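Local coordinates for protein dermonecrotic toxin (PDB 2EBF) that acts as a potent mitogen and induces bone resorption as a bacterial toxin, with a thiol protease-like catalytic triad in its C-terminal region, at residues E677-A682 and T695-V701; M646-T651 and F718-K724; Q664-T668 and D681-F687; F580-R586 and V688-T694. All coordinates share one frame; numbering follows the deposited sequence.

Contact 1: E677-A682 and T695-V701; sequences EFAVDA and TILILPV
The strand running through Glu677-Val680 pairs antiparallel with a weakly bonded strand at about Leu697-Pro700, at one margin of the six-stranded antiparallel sheet of the toxin's C3 domain; their local axes are 4.3 Å apart with 163° between directions. Asp681 and Leu697 form a hydrogen-bonded pair with two reciprocal backbone bonds: Asp681 N to Leu697 O and Leu697 N to Asp681 O, both 2.8 Å. Ala679 N reaches Leu699 O, but the return bond from Leu699 N to Ala679 O is weak at 3.4 Å. Pro700 has no N-H to give, and the next bond comes from Val701 N to Glu677 O at 3.1 Å, at the point where helix 701-711 begins.

On the face it shares with Ile698 and Phe678, Val680 sets CG2 4.2 Å from Ile698 CG1, and its CG1 also reaches Ile696 CG2, just before the strand, at 3.8 Å. These branches run side by side and point the same way. Further along this face, the Phe678 ring crosses the proline ring at a slant. At the strand start, Glu677 CB packs on Val701 CG1, while its carboxylate turns to Ser670 and the Met646-Gly647 amides. The closest touch of the two rings is apolar, Phe678 CE1 lying 3.7 Å from Pro700 CG.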
loop_
_atom_site.group_PDB
_atom_site.type_symbol
_atom_site.label_atom_id
_atom_site.label_comp_id
_atom_site.label_asym_id
_atom_site.label_seq_id
_atom_site.Cartn_x
_atom_site.Cartn_y
_atom_site.Cartn_z
ATOM N N GLU A 677 16.352 -22.392 17.917
ATOM C CA GLU A 677 16.630 -23.796 17.627
ATOM C C GLU A 677 17.970 -23.960 16.903
ATOM O O GLU A 677 18.308 -23.186 16.004
ATOM C CB GLU A 677 15.495 -24.430 16.820
ATOM C CG GLU A 677 14.197 -24.545 17.612
ATOM C CD GLU A 677 13.382 -25.744 17.239
ATOM O OE1 GLU A 677 13.817 -26.533 16.371
ATOM O OE2 GLU A 677 12.294 -25.912 17.829
ATOM N N PHE A 678 18.725 -24.970 17.319
ATOM C CA PHE A 678 20.030 -25.255 16.736
ATOM C C PHE A 678 20.017 -26.661 16.169
ATOM O O PHE A 678 19.862 -27.624 16.920
ATOM C CB PHE A 678 21.102 -25.148 17.810
ATOM C CG PHE A 678 21.346 -23.744 18.276
ATOM C CD1 PHE A 678 22.330 -22.971 17.678
ATOM C CD2 PHE A 678 20.577 -23.194 19.299
ATOM C CE1 PHE A 678 22.561 -21.669 18.097
ATOM C CE2 PHE A 678 20.798 -21.883 19.724
ATOM C CZ PHE A 678 21.792 -21.125 19.117
ATOM N N ALA A 679 20.156 -26.780 14.848
ATOM C CA ALA A 679 20.210 -28.088 14.200
ATOM C C ALA A 679 21.360 -28.923 14.765
ATOM O O ALA A 679 22.448 -28.400 15.002
ATOM C CB ALA A 679 20.385 -27.923 12.709
ATOM N N VAL A 680 21.098 -30.209 14.994
ATOM C CA VAL A 680 22.140 -31.183 15.331
ATOM C C VAL A 680 22.049 -32.270 14.265
ATOM O O VAL A 680 21.261 -33.214 14.364
ATOM C CB VAL A 680 22.003 -31.745 16.774
ATOM C CG1 VAL A 680 23.050 -32.839 17.046
ATOM C CG2 VAL A 680 22.160 -30.625 17.792
ATOM N N ASP A 681 22.853 -32.111 13.225
ATOM C CA ASP A 681 22.668 -32.885 12.009
ATOM C C ASP A 681 23.841 -33.855 11.838
ATOM O O ASP A 681 24.915 -33.478 11.352
ATOM C CB ASP A 681 22.517 -31.922 10.832
ATOM C CG ASP A 681 22.400 -32.617 9.489
ATOM O OD1 ASP A 681 22.389 -33.859 9.415
ATOM O OD2 ASP A 681 22.328 -31.889 8.488
ATOM N N ALA A 682 23.607 -35.098 12.249
ATOM C CA ALA A 682 24.611 -36.152 12.229
ATOM C C ALA A 682 24.667 -36.906 10.893
ATOM O O ALA A 682 25.404 -37.891 10.752
ATOM C CB ALA A 682 24.370 -37.122 13.382
ATOM N N THR A 695 31.748 -34.299 11.557
ATOM C CA THR A 695 30.701 -35.286 11.255
ATOM C C THR A 695 29.302 -34.838 11.685
ATOM O O THR A 695 28.311 -35.293 11.129
ATOM C CB THR A 695 30.977 -36.642 11.931
ATOM O OG1 THR A 695 31.249 -36.426 13.318
ATOM C CG2 THR A 695 32.170 -37.341 11.279
ATOM N N ILE A 696 29.226 -33.973 12.689
ATOM C CA ILE A 696 27.932 -33.510 13.196
ATOM C C ILE A 696 27.829 -32.009 12.978
ATOM O O ILE A 696 28.615 -31.233 13.545
ATOM C CB ILE A 696 27.732 -33.840 14.709
ATOM C CG1 ILE A 696 27.880 -35.347 14.969
ATOM C CG2 ILE A 696 26.376 -33.317 15.216
ATOM C CD1 ILE A 696 28.115 -35.682 16.441
ATOM N N LEU A 697 26.875 -31.614 12.141
ATOM C CA LEU A 697 26.654 -30.209 11.809
ATOM C C LEU A 697 25.701 -29.529 12.786
ATOM O O LEU A 697 24.541 -29.932 12.928
ATOM C CB LEU A 697 26.112 -30.083 10.375
ATOM C CG LEU A 697 25.780 -28.672 9.867
ATOM C CD1 LEU A 697 26.984 -27.728 9.955
ATOM C CD2 LEU A 697 25.276 -28.735 8.426
ATOM N N ILE A 698 26.194 -28.493 13.462
ATOM C CA ILE A 698 25.369 -27.721 14.395
ATOM C C ILE A 698 25.345 -26.254 13.991
ATOM O O ILE A 698 26.387 -25.576 13.997
ATOM C CB ILE A 698 25.849 -27.885 15.868
ATOM C CG1 ILE A 698 25.824 -29.373 16.256
ATOM C CG2 ILE A 698 24.999 -27.017 16.823
ATOM C CD1 ILE A 698 26.445 -29.682 17.612
ATOM N N LEU A 699 24.157 -25.781 13.622
ATOM C CA LEU A 699 23.936 -24.379 13.269
ATOM C C LEU A 699 22.537 -23.954 13.664
ATOM O O LEU A 699 21.641 -24.803 13.786
ATOM C CB LEU A 699 24.099 -24.154 11.756
ATOM C CG LEU A 699 25.462 -24.144 11.078
ATOM C CD1 LEU A 699 25.280 -24.304 9.563
ATOM C CD2 LEU A 699 26.264 -22.872 11.417
ATOM N N PRO A 700 22.319 -22.634 13.832
ATOM C CA PRO A 700 20.930 -22.211 13.978
ATOM C C PRO A 700 20.147 -22.667 12.752
ATOM O O PRO A 700 20.694 -22.666 11.647
ATOM C CB PRO A 700 21.033 -20.689 14.034
ATOM C CG PRO A 700 22.436 -20.441 14.556
ATOM C CD PRO A 700 23.249 -21.491 13.868
ATOM N N VAL A 701 18.896 -23.080 12.948
ATOM C CA VAL A 701 18.157 -23.796 11.893
ATOM C C VAL A 701 18.158 -23.083 10.524
ATOM O O VAL A 701 18.330 -23.726 9.490
ATOM C CB VAL A 701 16.727 -24.257 12.333
ATOM C CG1 VAL A 701 16.814 -25.405 13.359
ATOM C CG2 VAL A 701 15.906 -23.107 12.871
#

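Contact 2: M646-T651 and F718-K724; sequences MGASIT and FVEYVSK
Ser649 and Glu720 form a hydrogen-bonded antiparallel pair, with Ser649 N to Glu720 O at 2.8 Å and Glu720 N to Ser649 O at 3.0 Å. Thr651 and Phe718 repeat the pattern two residues on, and Ile650 faces Val719 between them as a non-hydrogen-bonded pair. Beyond Glu720 the chain leaves the ladder through an inverse gamma turn centred on Tyr721. One backbone bond still spans the gap there, from Ser723 N to Met646 O at 3.0 Å.

Among side-chain polar contacts, the Ser649 hydroxyl donates to Val722 O over 2.7 Å, lying in the carbonyl plane. Its OG is anti to the carbonyl carbon (chi1 -56°), which directs it at the departing chain; Thr667 OG1 is a second hydrogen-bond partner. The Lys724 methylenes lie against this serine, CD 3.4 Å from Ser649 OG, before NZ turns to a salt bridge with Glu720 OE2, met from above the carboxylate plane, and a cation-pi contact with Phe732.

The apolar contacts are fewer. Ile650 CG1 sits 3.9 Å from Val719 CG2, the two side chains crossing at a slant, Thr651 CG2 comes to the edge of the Phe718 ring, and Met646 CE lies 4.2 Å from Tyr721 CB. Apart from these, Met646 CB lies 3.4 Å from Tyr721 O. An antiparallel ladder between strands 643-656 and 717-720, extended by the turn that follows, thus joins neighbours in the C3-domain sheet that are distant in sequence.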
loop_
_atom_site.group_PDB
_atom_site.type_symbol
_atom_site.label_atom_id
_atom_site.label_comp_id
_atom_site.label_asym_id
_atom_site.label_seq_id
_atom_site.Cartn_x
_atom_site.Cartn_y
_atom_site.Cartn_z
ATOM N N MET A 646 11.717 -28.670 17.636
ATOM C CA MET A 646 10.830 -29.260 16.626
ATOM C C MET A 646 11.616 -29.929 15.511
ATOM O O MET A 646 11.142 -30.880 14.889
ATOM C CB MET A 646 9.975 -28.176 15.982
ATOM C CG MET A 646 9.119 -27.412 16.945
ATOM S SD MET A 646 8.155 -26.166 16.096
ATOM C CE MET A 646 9.417 -25.003 15.592
ATOM N N GLY A 647 12.815 -29.404 15.255
ATOM C CA GLY A 647 13.640 -29.882 14.155
ATOM C C GLY A 647 13.349 -29.052 12.917
ATOM O O GLY A 647 12.645 -28.038 12.985
ATOM N N ALA A 648 13.869 -29.489 11.779
ATOM C CA ALA A 648 13.644 -28.785 10.525
ATOM C C ALA A 648 13.870 -29.729 9.357
ATOM O O ALA A 648 14.633 -30.680 9.462
ATOM C CB ALA A 648 14.580 -27.569 10.415
ATOM N N SER A 649 13.177 -29.460 8.253
ATOM C CA SER A 649 13.346 -30.217 7.030
ATOM C C SER A 649 13.443 -29.258 5.855
ATOM O O SER A 649 12.850 -28.175 5.853
ATOM C CB SER A 649 12.173 -31.178 6.837
ATOM O OG SER A 649 12.044 -32.025 7.954
ATOM N N ILE A 650 14.218 -29.648 4.857
ATOM C CA ILE A 650 14.354 -28.854 3.654
ATOM C C ILE A 650 14.228 -29.764 2.443
ATOM O O ILE A 650 14.751 -30.874 2.444
ATOM C CB ILE A 650 15.683 -28.066 3.645
ATOM C CG1 ILE A 650 15.754 -27.197 2.384
ATOM C CG2 ILE A 650 16.895 -29.021 3.793
ATOM C CD1 ILE A 650 16.863 -26.153 2.388
ATOM N N THR A 651 13.530 -29.285 1.420
ATOM C CA THR A 651 13.308 -30.063 0.203
ATOM C C THR A 651 13.477 -29.151 -1.012
ATOM O O THR A 651 13.239 -27.954 -0.923
ATOM C CB THR A 651 11.925 -30.753 0.211
ATOM O OG1 THR A 651 11.784 -31.574 -0.954
ATOM C CG2 THR A 651 10.780 -29.727 0.277
ATOM N N PHE A 718 12.526 -25.333 -0.175
ATOM C CA PHE A 718 11.430 -25.070 0.745
ATOM C C PHE A 718 11.729 -25.690 2.115
ATOM O O PHE A 718 12.135 -26.850 2.206
ATOM C CB PHE A 718 10.160 -25.695 0.182
ATOM C CG PHE A 718 8.957 -25.457 1.000
ATOM C CD1 PHE A 718 8.379 -24.187 1.069
ATOM C CD2 PHE A 718 8.346 -26.519 1.663
ATOM C CE1 PHE A 718 7.222 -23.981 1.818
ATOM C CE2 PHE A 718 7.203 -26.323 2.410
ATOM C CZ PHE A 718 6.635 -25.055 2.489
ATOM N N VAL A 719 11.497 -24.919 3.172
ATOM C CA VAL A 719 11.788 -25.358 4.542
ATOM C C VAL A 719 10.492 -25.499 5.337
ATOM O O VAL A 719 9.607 -24.631 5.262
ATOM C CB VAL A 719 12.760 -24.379 5.240
ATOM C CG1 VAL A 719 13.029 -24.768 6.707
ATOM C CG2 VAL A 719 14.093 -24.329 4.483
ATOM N N GLU A 720 10.351 -26.610 6.048
ATOM C CA GLU A 720 9.339 -26.717 7.090
ATOM C C GLU A 720 10.048 -26.932 8.416
ATOM O O GLU A 720 10.968 -27.749 8.509
ATOM C CB GLU A 720 8.374 -27.869 6.824
ATOM C CG GLU A 720 7.307 -27.548 5.780
ATOM C CD GLU A 720 6.300 -28.687 5.597
ATOM O OE1 GLU A 720 5.613 -28.722 4.538
ATOM O OE2 GLU A 720 6.188 -29.535 6.506
ATOM N N TYR A 721 9.608 -26.215 9.445
ATOM C CA TYR A 721 10.273 -26.243 10.754
ATOM C C TYR A 721 9.801 -27.393 11.662
ATOM O O TYR A 721 9.352 -27.174 12.797
ATOM C CB TYR A 721 10.145 -24.869 11.416
ATOM C CG TYR A 721 10.819 -23.791 10.586
ATOM C CD1 TYR A 721 12.182 -23.555 10.701
ATOM C CD2 TYR A 721 10.095 -23.039 9.650
ATOM C CE1 TYR A 721 12.823 -22.577 9.915
ATOM C CE2 TYR A 721 10.720 -22.066 8.864
ATOM C CZ TYR A 721 12.079 -21.840 9.000
ATOM O OH TYR A 721 12.698 -20.870 8.226
ATOM N N VAL A 722 9.933 -28.616 11.138
ATOM C CA VAL A 722 9.717 -29.863 11.868
ATOM C C VAL A 722 10.579 -30.946 11.235
ATOM O O VAL A 722 10.721 -30.987 10.018
ATOM C CB VAL A 722 8.273 -30.351 11.717
ATOM C CG1 VAL A 722 7.937 -31.336 12.830
ATOM C CG2 VAL A 722 7.342 -29.178 11.764
ATOM N N SER A 723 11.133 -31.835 12.050
ATOM C CA SER A 723 11.878 -32.988 11.529
ATOM C C SER A 723 10.906 -34.046 11.010
ATOM O O SER A 723 9.756 -34.119 11.455
ATOM C CB SER A 723 12.795 -33.569 12.623
ATOM O OG SER A 723 12.026 -34.097 13.700
ATOM N N LYS A 724 11.359 -34.862 10.063
ATOM C CA LYS A 724 10.482 -35.808 9.385
ATOM C C LYS A 724 11.174 -37.149 9.250
ATOM O O LYS A 724 12.395 -37.213 9.175
ATOM C CB LYS A 724 10.118 -35.295 7.988
ATOM C CG LYS A 724 9.189 -34.086 7.976
ATOM C CD LYS A 724 9.252 -33.421 6.602
ATOM C CE LYS A 724 8.633 -32.036 6.602
ATOM N NZ LYS A 724 7.160 -32.133 6.746
#

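Contact 3: Q664-T668 and D681-F687; sequences QMHTT and DASHLQF
Met665 touches the second segment through its backbone, Met665 O lying 4.2 Å from Phe687 CZ. His666 carries the contact. With CG anti to the backbone N (chi1 -174°), its imidazole extends across to Asp681, and NE2 donates to OD2 at 2.6 Å on the carboxylate's syn side, 27° out of plane. Trp704 NE1 binds the same oxygen. Phe687 meets the imidazole in a T-shaped stack, its CE2 edge over the ring centre, with planes at 75° and centroids 4.7 Å apart; Ser683 OG lies in plane at the imidazole edge. Thr667 O is bridged by a water that also donates to Asp681 OD1 (2.6 Å) and accepts from Ser683 OG. Thr668 OG1 packs at 3.3 Å against Asp681 CB.

Asp681 OD1 also accepts from Ser683 N, an Asx turn, so the carboxylate is held on both oxygens. Ser683 and Gln686 touch Cys626, here disulfide-bonded to Cys620. This buried His-carboxylate pair is consistent with the region's thiol protease-like triad; if Cys626 is its cysteine, the disulfide would hold it oxidised.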
loop_
_atom_site.group_PDB
_atom_site.type_symbol
_atom_site.label_atom_id
_atom_site.label_comp_id
_atom_site.label_asym_id
_atom_site.label_seq_id
_atom_site.Cartn_x
_atom_site.Cartn_y
_atom_site.Cartn_z
ATOM N N GLN A 664 14.400 -33.664 -3.780
ATOM C CA GLN A 664 15.462 -34.155 -2.909
ATOM C C GLN A 664 15.228 -33.486 -1.558
ATOM O O GLN A 664 14.753 -32.355 -1.513
ATOM C CB GLN A 664 16.849 -33.749 -3.448
ATOM C CG GLN A 664 17.187 -34.262 -4.868
ATOM C CD GLN A 664 17.286 -35.787 -4.966
ATOM O OE1 GLN A 664 16.755 -36.399 -5.902
ATOM N NE2 GLN A 664 17.972 -36.403 -4.011
ATOM N N MET A 665 15.543 -34.176 -0.466
ATOM C CA MET A 665 15.270 -33.608 0.852
ATOM C C MET A 665 16.292 -33.972 1.926
ATOM O O MET A 665 17.161 -34.845 1.745
ATOM C CB MET A 665 13.839 -33.952 1.312
ATOM C CG MET A 665 13.653 -35.368 1.887
ATOM S SD MET A 665 14.137 -36.761 0.840
ATOM C CE MET A 665 12.996 -36.567 -0.524
ATOM N N HIS A 666 16.191 -33.277 3.051
ATOM C CA HIS A 666 17.045 -33.547 4.193
ATOM C C HIS A 666 16.300 -33.078 5.427
ATOM O O HIS A 666 15.379 -32.263 5.324
ATOM C CB HIS A 666 18.384 -32.803 4.059
ATOM C CG HIS A 666 19.380 -33.141 5.136
ATOM N ND1 HIS A 666 19.514 -34.412 5.656
ATOM C CD2 HIS A 666 20.321 -32.385 5.748
ATOM C CE1 HIS A 666 20.481 -34.417 6.557
ATOM N NE2 HIS A 666 20.978 -33.194 6.642
ATOM N N THR A 667 16.693 -33.593 6.589
ATOM C CA THR A 667 15.997 -33.286 7.836
ATOM C C THR A 667 16.982 -33.351 8.998
ATOM O O THR A 667 18.029 -34.002 8.903
ATOM C CB THR A 667 14.776 -34.259 8.028
ATOM O OG1 THR A 667 13.865 -33.733 9.009
ATOM C CG2 THR A 667 15.237 -35.667 8.419
ATOM N N THR A 668 16.658 -32.666 10.090
ATOM C CA THR A 668 17.528 -32.656 11.255
ATOM C C THR A 668 16.694 -32.497 12.527
ATOM O O THR A 668 15.661 -31.815 12.526
ATOM C CB THR A 668 18.592 -31.506 11.152
ATOM O OG1 THR A 668 19.539 -31.598 12.231
ATOM C CG2 THR A 668 17.923 -30.132 11.205
ATOM N N ASP A 681 22.853 -32.111 13.225
ATOM C CA ASP A 681 22.668 -32.885 12.009
ATOM C C ASP A 681 23.841 -33.855 11.838
ATOM O O ASP A 681 24.915 -33.478 11.352
ATOM C CB ASP A 681 22.517 -31.922 10.832
ATOM C CG ASP A 681 22.400 -32.617 9.489
ATOM O OD1 ASP A 681 22.389 -33.859 9.415
ATOM O OD2 ASP A 681 22.328 -31.889 8.488
ATOM N N ALA A 682 23.607 -35.098 12.249
ATOM C CA ALA A 682 24.611 -36.152 12.229
ATOM C C ALA A 682 24.667 -36.906 10.893
ATOM O O ALA A 682 25.404 -37.891 10.752
ATOM C CB ALA A 682 24.370 -37.122 13.382
ATOM N N SER A 683 23.940 -36.421 9.898
ATOM C CA SER A 683 23.964 -37.069 8.588
ATOM C C SER A 683 24.242 -36.133 7.415
ATOM O O SER A 683 23.995 -36.492 6.270
ATOM C CB SER A 683 22.672 -37.861 8.372
ATOM O OG SER A 683 21.577 -36.986 8.232
ATOM N N HIS A 684 24.783 -34.950 7.694
ATOM C CA HIS A 684 25.039 -33.951 6.650
ATOM C C HIS A 684 26.194 -34.318 5.701
ATOM O O HIS A 684 26.317 -33.742 4.614
ATOM C CB HIS A 684 25.292 -32.579 7.281
ATOM C CG HIS A 684 26.716 -32.354 7.679
ATOM N ND1 HIS A 684 27.319 -33.045 8.708
ATOM C CD2 HIS A 684 27.657 -31.518 7.183
ATOM C CE1 HIS A 684 28.573 -32.639 8.830
ATOM N NE2 HIS A 684 28.801 -31.714 7.918
ATOM N N LEU A 685 27.041 -35.263 6.110
ATOM C CA LEU A 685 28.172 -35.683 5.264
ATOM C C LEU A 685 27.734 -36.551 4.083
ATOM O O LEU A 685 28.555 -36.911 3.234
ATOM C CB LEU A 685 29.282 -36.367 6.082
ATOM C CG LEU A 685 30.116 -35.484 7.024
ATOM C CD1 LEU A 685 31.286 -36.283 7.577
ATOM C CD2 LEU A 685 30.615 -34.197 6.350
ATOM N N GLN A 686 26.442 -36.877 4.014
ATOM C CA GLN A 686 25.916 -37.515 2.809
ATOM C C GLN A 686 25.955 -36.545 1.618
ATOM O O GLN A 686 25.847 -36.959 0.461
ATOM C CB GLN A 686 24.538 -38.177 3.045
ATOM C CG GLN A 686 23.349 -37.271 3.200
ATOM C CD GLN A 686 22.122 -37.990 3.794
ATOM O OE1 GLN A 686 21.679 -37.672 4.904
ATOM N NE2 GLN A 686 21.578 -38.961 3.058
ATOM N N PHE A 687 26.148 -35.260 1.920
ATOM C CA PHE A 687 26.192 -34.197 0.921
ATOM C C PHE A 687 27.602 -33.665 0.795
ATOM O O PHE A 687 28.385 -33.726 1.745
ATOM C CB PHE A 687 25.233 -33.054 1.289
ATOM C CG PHE A 687 23.854 -33.526 1.626
ATOM C CD1 PHE A 687 23.079 -34.177 0.669
ATOM C CD2 PHE A 687 23.333 -33.335 2.899
ATOM C CE1 PHE A 687 21.803 -34.651 0.981
ATOM C CE2 PHE A 687 22.058 -33.798 3.217
ATOM C CZ PHE A 687 21.289 -34.443 2.261
HETATM O O HOH W 1 20.447 -35.236 10.530
#

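Contact 4: F580-R586 and V688-T694; sequences FPTEQSR and VHDQLDT
The N-terminus of helix 583-591, closed by a Thr582-Ser585 capping box, is tied to a surface loop containing a type I beta turn from Asp690 to Asp693, and across the two segments the link is a salt bridge between Arg586 and Asp693. The grip is end-on and bidentate. Arg586 NH1 donates to Asp693 OD1 at 2.9 Å and NH2 to OD2 at 2.8 Å, each carboxylate oxygen accepting on its syn lone pair, with N-H...O angles of 173° and 169°. The guanidinium and carboxylate planes differ by only 6°, so the two groups lie nearly flat together. Arg586 NH1 also bonds Glu583 OE2 at 3.0 Å, on the anti side of that oxygen and tilted out of the carboxylate plane. Glu707 takes NH2 and Lys610 NZ forms a salt bridge with Glu583 OE1, which probably spreads the charge of this cluster. Three waters reinforce the join; one links Pro581 O, Asp690 N and Asp693 OD2.

Van der Waals packing centres on Phe580, whose ring lies over the loop backbone: His689 C sits above the ring centre, about 3.6 Å from its plane. Nearby, the methyl of Thr582 approaches the Asp690 carboxylate. The Thr694 CG2 methyl packs 3.6 Å from Glu583 CD, the two side chains crossing at about a right angle. At the far end comes an apolar touch, Val688 CG2 within 3.4 Å of Phe580 CZ.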
loop_
_atom_site.group_PDB
_atom_site.type_symbol
_atom_site.label_atom_id
_atom_site.label_comp_id
_atom_site.label_asym_id
_atom_site.label_seq_id
_atom_site.Cartn_x
_atom_site.Cartn_y
_atom_site.Cartn_z
ATOM N N PHE A 580 33.584 -24.618 0.231
ATOM C CA PHE A 580 32.808 -25.348 1.219
ATOM C C PHE A 580 32.839 -24.626 2.549
ATOM O O PHE A 580 33.862 -24.037 2.913
ATOM C CB PHE A 580 33.344 -26.764 1.389
ATOM C CG PHE A 580 33.149 -27.628 0.183
ATOM C CD1 PHE A 580 34.242 -28.115 -0.516
ATOM C CD2 PHE A 580 31.869 -27.943 -0.263
ATOM C CE1 PHE A 580 34.068 -28.916 -1.633
ATOM C CE2 PHE A 580 31.687 -28.736 -1.379
ATOM C CZ PHE A 580 32.787 -29.224 -2.066
ATOM N N PRO A 581 31.713 -24.654 3.275
ATOM C CA PRO A 581 31.696 -24.115 4.631
ATOM C C PRO A 581 32.620 -24.932 5.530
ATOM O O PRO A 581 32.845 -26.122 5.279
ATOM C CB PRO A 581 30.235 -24.282 5.067
ATOM C CG PRO A 581 29.646 -25.257 4.132
ATOM C CD PRO A 581 30.399 -25.179 2.859
ATOM N N THR A 582 33.168 -24.281 6.549
ATOM C CA THR A 582 34.046 -24.938 7.505
ATOM C C THR A 582 33.592 -24.568 8.906
ATOM O O THR A 582 32.767 -23.670 9.082
ATOM C CB THR A 582 35.519 -24.500 7.333
ATOM O OG1 THR A 582 35.614 -23.076 7.472
ATOM C CG2 THR A 582 36.067 -24.926 5.975
ATOM N N GLU A 583 34.145 -25.248 9.904
ATOM C CA GLU A 583 33.863 -24.898 11.288
ATOM C C GLU A 583 34.291 -23.459 11.566
ATOM O O GLU A 583 33.596 -22.729 12.277
ATOM C CB GLU A 583 34.516 -25.893 12.248
ATOM C CG GLU A 583 33.823 -27.268 12.262
ATOM C CD GLU A 583 32.428 -27.226 12.872
ATOM O OE1 GLU A 583 32.307 -27.571 14.065
ATOM O OE2 GLU A 583 31.457 -26.846 12.173
ATOM N N GLN A 584 35.410 -23.053 10.961
ATOM C CA GLN A 584 35.879 -21.671 11.026
ATOM C C GLN A 584 34.849 -20.674 10.481
ATOM O O GLN A 584 34.532 -19.689 11.148
ATOM C CB GLN A 584 37.228 -21.512 10.303
ATOM C CG GLN A 584 37.813 -20.100 10.400
ATOM C CD GLN A 584 39.233 -19.976 9.851
ATOM O OE1 GLN A 584 40.098 -19.366 10.484
ATOM N NE2 GLN A 584 39.475 -20.545 8.672
ATOM N N SER A 585 34.318 -20.941 9.287
ATOM C CA SER A 585 33.327 -20.055 8.666
ATOM C C SER A 585 32.012 -20.040 9.439
ATOM O O SER A 585 31.328 -19.014 9.504
ATOM C CB SER A 585 33.087 -20.432 7.195
ATOM O OG SER A 585 32.428 -21.684 7.065
ATOM N N ARG A 586 31.665 -21.180 10.033
ATOM C CA ARG A 586 30.437 -21.301 10.813
ATOM C C ARG A 586 30.473 -20.615 12.186
ATOM O O ARG A 586 29.422 -20.328 12.757
ATOM C CB ARG A 586 30.066 -22.774 10.995
ATOM C CG ARG A 586 29.763 -23.518 9.708
ATOM C CD ARG A 586 29.505 -25.002 9.996
ATOM N NE ARG A 586 29.388 -25.801 8.775
ATOM C CZ ARG A 586 30.195 -26.804 8.440
ATOM N NH1 ARG A 586 31.203 -27.167 9.235
ATOM N NH2 ARG A 586 29.991 -27.463 7.308
ATOM N N VAL A 688 27.904 -33.118 -0.378
ATOM C CA VAL A 688 29.243 -32.624 -0.696
ATOM C C VAL A 688 29.744 -31.632 0.367
ATOM O O VAL A 688 28.979 -30.781 0.849
ATOM C CB VAL A 688 29.288 -32.059 -2.146
ATOM C CG1 VAL A 688 28.539 -30.736 -2.264
ATOM C CG2 VAL A 688 30.702 -31.918 -2.611
ATOM N N HIS A 689 31.019 -31.759 0.736
ATOM C CA HIS A 689 31.558 -31.081 1.917
ATOM C C HIS A 689 33.063 -30.909 1.834
ATOM O O HIS A 689 33.739 -31.584 1.044
ATOM C CB HIS A 689 31.233 -31.898 3.174
ATOM C CG HIS A 689 31.703 -33.318 3.104
ATOM N ND1 HIS A 689 32.982 -33.698 3.456
ATOM C CD2 HIS A 689 31.072 -34.446 2.703
ATOM C CE1 HIS A 689 33.115 -35.001 3.285
ATOM N NE2 HIS A 689 31.970 -35.480 2.832
ATOM N N ASP A 690 33.589 -30.018 2.672
ATOM C CA ASP A 690 35.035 -29.876 2.832
ATOM C C ASP A 690 35.632 -31.199 3.321
ATOM O O ASP A 690 35.011 -31.907 4.123
ATOM C CB ASP A 690 35.349 -28.752 3.819
ATOM C CG ASP A 690 36.804 -28.323 3.774
ATOM O OD1 ASP A 690 37.673 -29.108 4.208
ATOM O OD2 ASP A 690 37.070 -27.197 3.310
ATOM N N GLN A 691 36.832 -31.527 2.837
ATOM C CA GLN A 691 37.473 -32.817 3.127
ATOM C C GLN A 691 37.629 -33.153 4.606
ATOM O O GLN A 691 37.489 -34.311 5.001
ATOM C CB GLN A 691 38.838 -32.928 2.428
ATOM C CG GLN A 691 38.786 -33.627 1.075
ATOM C CD GLN A 691 38.156 -35.015 1.147
ATOM O OE1 GLN A 691 37.022 -35.216 0.708
ATOM N NE2 GLN A 691 38.888 -35.970 1.719
ATOM N N LEU A 692 37.922 -32.149 5.420
ATOM C CA LEU A 692 38.150 -32.389 6.842
ATOM C C LEU A 692 36.989 -31.915 7.728
ATOM O O LEU A 692 37.181 -31.600 8.904
ATOM C CB LEU A 692 39.491 -31.779 7.274
ATOM C CG LEU A 692 39.809 -30.308 6.976
ATOM C CD1 LEU A 692 39.629 -29.457 8.228
ATOM C CD2 LEU A 692 41.244 -30.184 6.454
ATOM N N ASP A 693 35.784 -31.893 7.162
ATOM C CA ASP A 693 34.621 -31.360 7.871
ATOM C C ASP A 693 34.209 -32.243 9.044
ATOM O O ASP A 693 34.395 -33.461 9.015
ATOM C CB ASP A 693 33.435 -31.154 6.920
ATOM C CG ASP A 693 32.480 -30.072 7.401
ATOM O OD1 ASP A 693 32.731 -29.476 8.467
ATOM O OD2 ASP A 693 31.471 -29.811 6.715
ATOM N N THR A 694 33.669 -31.597 10.077
ATOM C CA THR A 694 33.075 -32.257 11.239
ATOM C C THR A 694 31.958 -33.223 10.799
ATOM O O THR A 694 31.310 -32.989 9.783
ATOM C CB THR A 694 32.514 -31.191 12.225
ATOM O OG1 THR A 694 32.117 -31.815 13.448
ATOM C CG2 THR A 694 31.305 -30.442 11.635
HETATM O O HOH W 2 36.442 -24.819 2.307
HETATM O O HOH W 3 31.665 -28.628 4.290
HETATM O O HOH W 4 35.386 -27.750 8.998
#

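How the contacts relate
All four contacts lie in the C3 domain. Contacts 1 and 2 join different strands of one antiparallel sheet, their centres 12 Å apart, and Glu677 OE2 reaches Met646 N at 2.8 Å. Strand 660-673 of contact 3 lies between strands 643-656 and 676-681 in that sheet: Ile650 O meets His666 N at 2.9 Å, and contacts 1 and 3 share Asp681 and Ala682. Contact 4 touches contact 1 where Leu697 CD1 lies 3.3 Å from Arg586 NE, and is about 12 Å (nearest atoms) from contact 2. The phosphonate, bound at Gly624-Ser628, is about 7 Å from the Gln686 side chain of contact 3, against about 12 Å for those of Asp681 and Lys724.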